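Long-range contact in MDM10 isoform 1 (Saccharomyces cerevisiae, PDB 7BTX), which forms part of the ERMES complex that tethers the endoplasmic reticulum to mitochondria and acts in late assembly steps of the TOM translocase: residues Leu274-Tyr282 / Cys293-Tyr301. Sequence-based numbering, arbitrary orientation.
Sequences LFGHISSTY and CAKYDFNLY
Tyr-282 and Ala-294 meet as an antiparallel hydrogen-bonded pair, each backbone N–H answered by the other's carbonyl. Tyr-282 N reaches Ala-294 O at 3.3 Å along a nearly straight bond, whereas Ala-294 N to Tyr-282 O is shorter, 2.9 Å, and more bent. Tyr-282 O also takes a CA-H...O contact from Cys-293. One residue along, Thr-281 faces Lys-295 in the non-hydrogen-bonded pair, its OG1 against the lysine CG and CD. Further out the pairing grows poorer: Tyr-296 N to Ser-280 O and Leu-300 N to Gly-276 O are weak bonds.

In this outer part His-277 reaches across to Asp-297. Its chi1 of -176° turns the ring away from its own backbone N and out to the carboxylate, the two planes 38° apart. NE2 is modelled very close to OD2 at a poor angle, a doubtful contact not counted as a hydrogen bond; OD2 accepts a weak bond from Phe-298 N. Were an alanine to stand in for His-277, the Asp-297 carboxylate would probably lose its imidazole neighbour and be less restrained. Beyond, Ile-278 CD1 touches Leu-300 CD1 at 3.8 Å.

Outward, backbone bonds join Thr-281 to Thr-268 and Lys-295 to Ser-308, and Tyr-296 OH bonds Ser-305 OG. The two strands form a hairpin, consecutive staves of the MDM10 beta-barrel wall: strand 263-269 flanks 280-284, strand 306-307 flanks 292-297, and Ser-31 of helix 30-33 packs against Thr-281 and Lys-295.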
# COMPACT_ATOMS: atom_id res chain seq x y z
N LEU D 274 44.21 5.17 -2.02
CA LEU D 274 43.67 4.60 -3.25
C LEU D 274 42.72 5.57 -3.94
O LEU D 274 42.48 5.46 -5.14
CB LEU D 274 42.97 3.27 -2.99
CG LEU D 274 43.83 2.00 -3.00
CD1 LEU D 274 44.67 1.84 -1.75
CD2 LEU D 274 42.95 0.79 -3.23
N PHE D 275 42.16 6.51 -3.18
CA PHE D 275 41.27 7.52 -3.73
C PHE D 275 41.83 8.93 -3.67
O PHE D 275 41.33 9.80 -4.40
CB PHE D 275 39.91 7.50 -3.00
CG PHE D 275 39.00 6.40 -3.44
CD1 PHE D 275 39.32 5.58 -4.52
CD2 PHE D 275 37.82 6.16 -2.76
CE1 PHE D 275 38.47 4.56 -4.91
CE2 PHE D 275 36.97 5.14 -3.15
CZ PHE D 275 37.30 4.34 -4.23
N GLY D 276 42.83 9.19 -2.83
CA GLY D 276 43.37 10.52 -2.69
C GLY D 276 42.51 11.46 -1.88
O GLY D 276 42.78 12.67 -1.86
N HIS D 277 41.48 10.95 -1.21
CA HIS D 277 40.50 11.80 -0.53
C HIS D 277 41.02 12.19 0.85
O HIS D 277 40.73 11.56 1.87
CB HIS D 277 39.17 11.07 -0.44
CG HIS D 277 38.07 11.90 0.16
ND1 HIS D 277 37.60 11.70 1.44
CD2 HIS D 277 37.36 12.94 -0.35
CE1 HIS D 277 36.65 12.57 1.69
NE2 HIS D 277 36.48 13.34 0.63
N ILE D 278 41.81 13.26 0.87
CA ILE D 278 42.31 13.80 2.13
C ILE D 278 41.18 14.54 2.83
O ILE D 278 40.51 15.39 2.24
CB ILE D 278 43.51 14.72 1.88
CG1 ILE D 278 44.63 13.95 1.20
CG2 ILE D 278 44.00 15.33 3.18
CD1 ILE D 278 45.92 14.72 1.05
N SER D 279 40.97 14.21 4.10
CA SER D 279 40.05 14.93 4.96
C SER D 279 40.83 15.62 6.07
O SER D 279 42.00 15.33 6.31
CB SER D 279 39.00 14.00 5.56
OG SER D 279 38.37 14.63 6.66
N SER D 280 40.16 16.54 6.75
CA SER D 280 40.75 17.27 7.85
C SER D 280 39.63 17.81 8.72
O SER D 280 38.64 18.33 8.20
CB SER D 280 41.64 18.40 7.35
OG SER D 280 42.17 19.14 8.43
N THR D 281 39.77 17.72 10.04
CA THR D 281 38.69 18.04 10.94
C THR D 281 39.23 18.77 12.15
O THR D 281 40.12 18.28 12.83
CB THR D 281 37.97 16.76 11.40
OG1 THR D 281 37.22 16.22 10.30
CG2 THR D 281 37.03 17.05 12.54
N TYR D 282 38.69 19.96 12.41
CA TYR D 282 38.89 20.65 13.66
C TYR D 282 37.64 20.47 14.51
O TYR D 282 36.53 20.42 13.98
CB TYR D 282 39.16 22.14 13.42
CG TYR D 282 39.28 22.98 14.66
CD1 TYR D 282 38.22 23.75 15.11
CD2 TYR D 282 40.46 23.01 15.37
CE1 TYR D 282 38.33 24.53 16.23
CE2 TYR D 282 40.59 23.78 16.50
CZ TYR D 282 39.52 24.54 16.93
OH TYR D 282 39.64 25.31 18.06
N CYS D 293 32.56 22.01 15.32
CA CYS D 293 33.33 21.10 14.46
C CYS D 293 33.38 21.70 13.06
O CYS D 293 32.34 21.88 12.42
CB CYS D 293 32.73 19.71 14.44
SG CYS D 293 33.59 18.54 13.37
N ALA D 294 34.58 21.97 12.57
CA ALA D 294 34.76 22.55 11.24
C ALA D 294 35.63 21.62 10.38
O ALA D 294 36.86 21.71 10.35
CB ALA D 294 35.37 23.94 11.34
N LYS D 295 34.97 20.73 9.67
CA LYS D 295 35.69 19.81 8.79
C LYS D 295 35.99 20.47 7.46
O LYS D 295 35.07 20.94 6.77
CB LYS D 295 34.88 18.54 8.57
CG LYS D 295 35.44 17.67 7.47
CD LYS D 295 34.87 16.27 7.51
CE LYS D 295 33.53 16.21 6.82
NZ LYS D 295 33.00 14.83 6.77
N TYR D 296 37.26 20.50 7.08
CA TYR D 296 37.67 20.93 5.74
C TYR D 296 38.06 19.68 4.96
O TYR D 296 39.08 19.05 5.26
CB TYR D 296 38.82 21.92 5.78
CG TYR D 296 39.40 22.18 4.41
CD1 TYR D 296 38.65 22.84 3.45
CD2 TYR D 296 40.68 21.77 4.08
CE1 TYR D 296 39.16 23.08 2.19
CE2 TYR D 296 41.20 22.01 2.82
CZ TYR D 296 40.43 22.66 1.89
OH TYR D 296 40.94 22.90 0.63
N ASP D 297 37.27 19.34 3.96
CA ASP D 297 37.54 18.17 3.15
C ASP D 297 38.34 18.58 1.91
O ASP D 297 38.47 19.77 1.60
CB ASP D 297 36.23 17.49 2.78
CG ASP D 297 36.40 16.03 2.47
OD1 ASP D 297 36.10 15.21 3.35
OD2 ASP D 297 36.83 15.71 1.35
N PHE D 298 38.88 17.60 1.20
CA PHE D 298 39.67 17.86 -0.00
C PHE D 298 39.66 16.64 -0.91
O PHE D 298 38.95 15.67 -0.63
CB PHE D 298 41.10 18.25 0.38
CG PHE D 298 41.80 19.07 -0.67
CD1 PHE D 298 41.23 20.23 -1.16
CD2 PHE D 298 43.01 18.64 -1.19
CE1 PHE D 298 41.87 20.97 -2.14
CE2 PHE D 298 43.66 19.38 -2.17
CZ PHE D 298 43.09 20.55 -2.65
N ASN D 299 40.43 16.68 -1.99
CA ASN D 299 40.60 15.55 -2.90
C ASN D 299 41.90 15.72 -3.66
O ASN D 299 42.35 16.85 -3.88
CB ASN D 299 39.42 15.44 -3.86
CG ASN D 299 39.20 14.03 -4.34
OD1 ASN D 299 40.13 13.34 -4.74
ND2 ASN D 299 37.94 13.59 -4.31
N LEU D 300 42.53 14.62 -4.05
CA LEU D 300 43.71 14.69 -4.90
C LEU D 300 43.39 14.08 -6.26
O LEU D 300 42.54 13.19 -6.39
CB LEU D 300 44.89 13.99 -4.23
CG LEU D 300 45.47 14.67 -2.99
CD1 LEU D 300 46.77 14.00 -2.59
CD2 LEU D 300 45.67 16.15 -3.22
N TYR D 301 44.04 14.63 -7.30
CA TYR D 301 43.94 14.32 -8.73
C TYR D 301 42.60 14.72 -9.35
O TYR D 301 42.42 14.60 -10.56
CB TYR D 301 44.20 12.83 -9.03
CG TYR D 301 45.47 12.27 -8.44
CD1 TYR D 301 46.72 12.63 -8.95
CD2 TYR D 301 45.43 11.36 -7.39
CE1 TYR D 301 47.88 12.10 -8.42
CE2 TYR D 301 46.59 10.82 -6.86
CZ TYR D 301 47.81 11.20 -7.38
OH TYR D 301 48.97 10.68 -6.85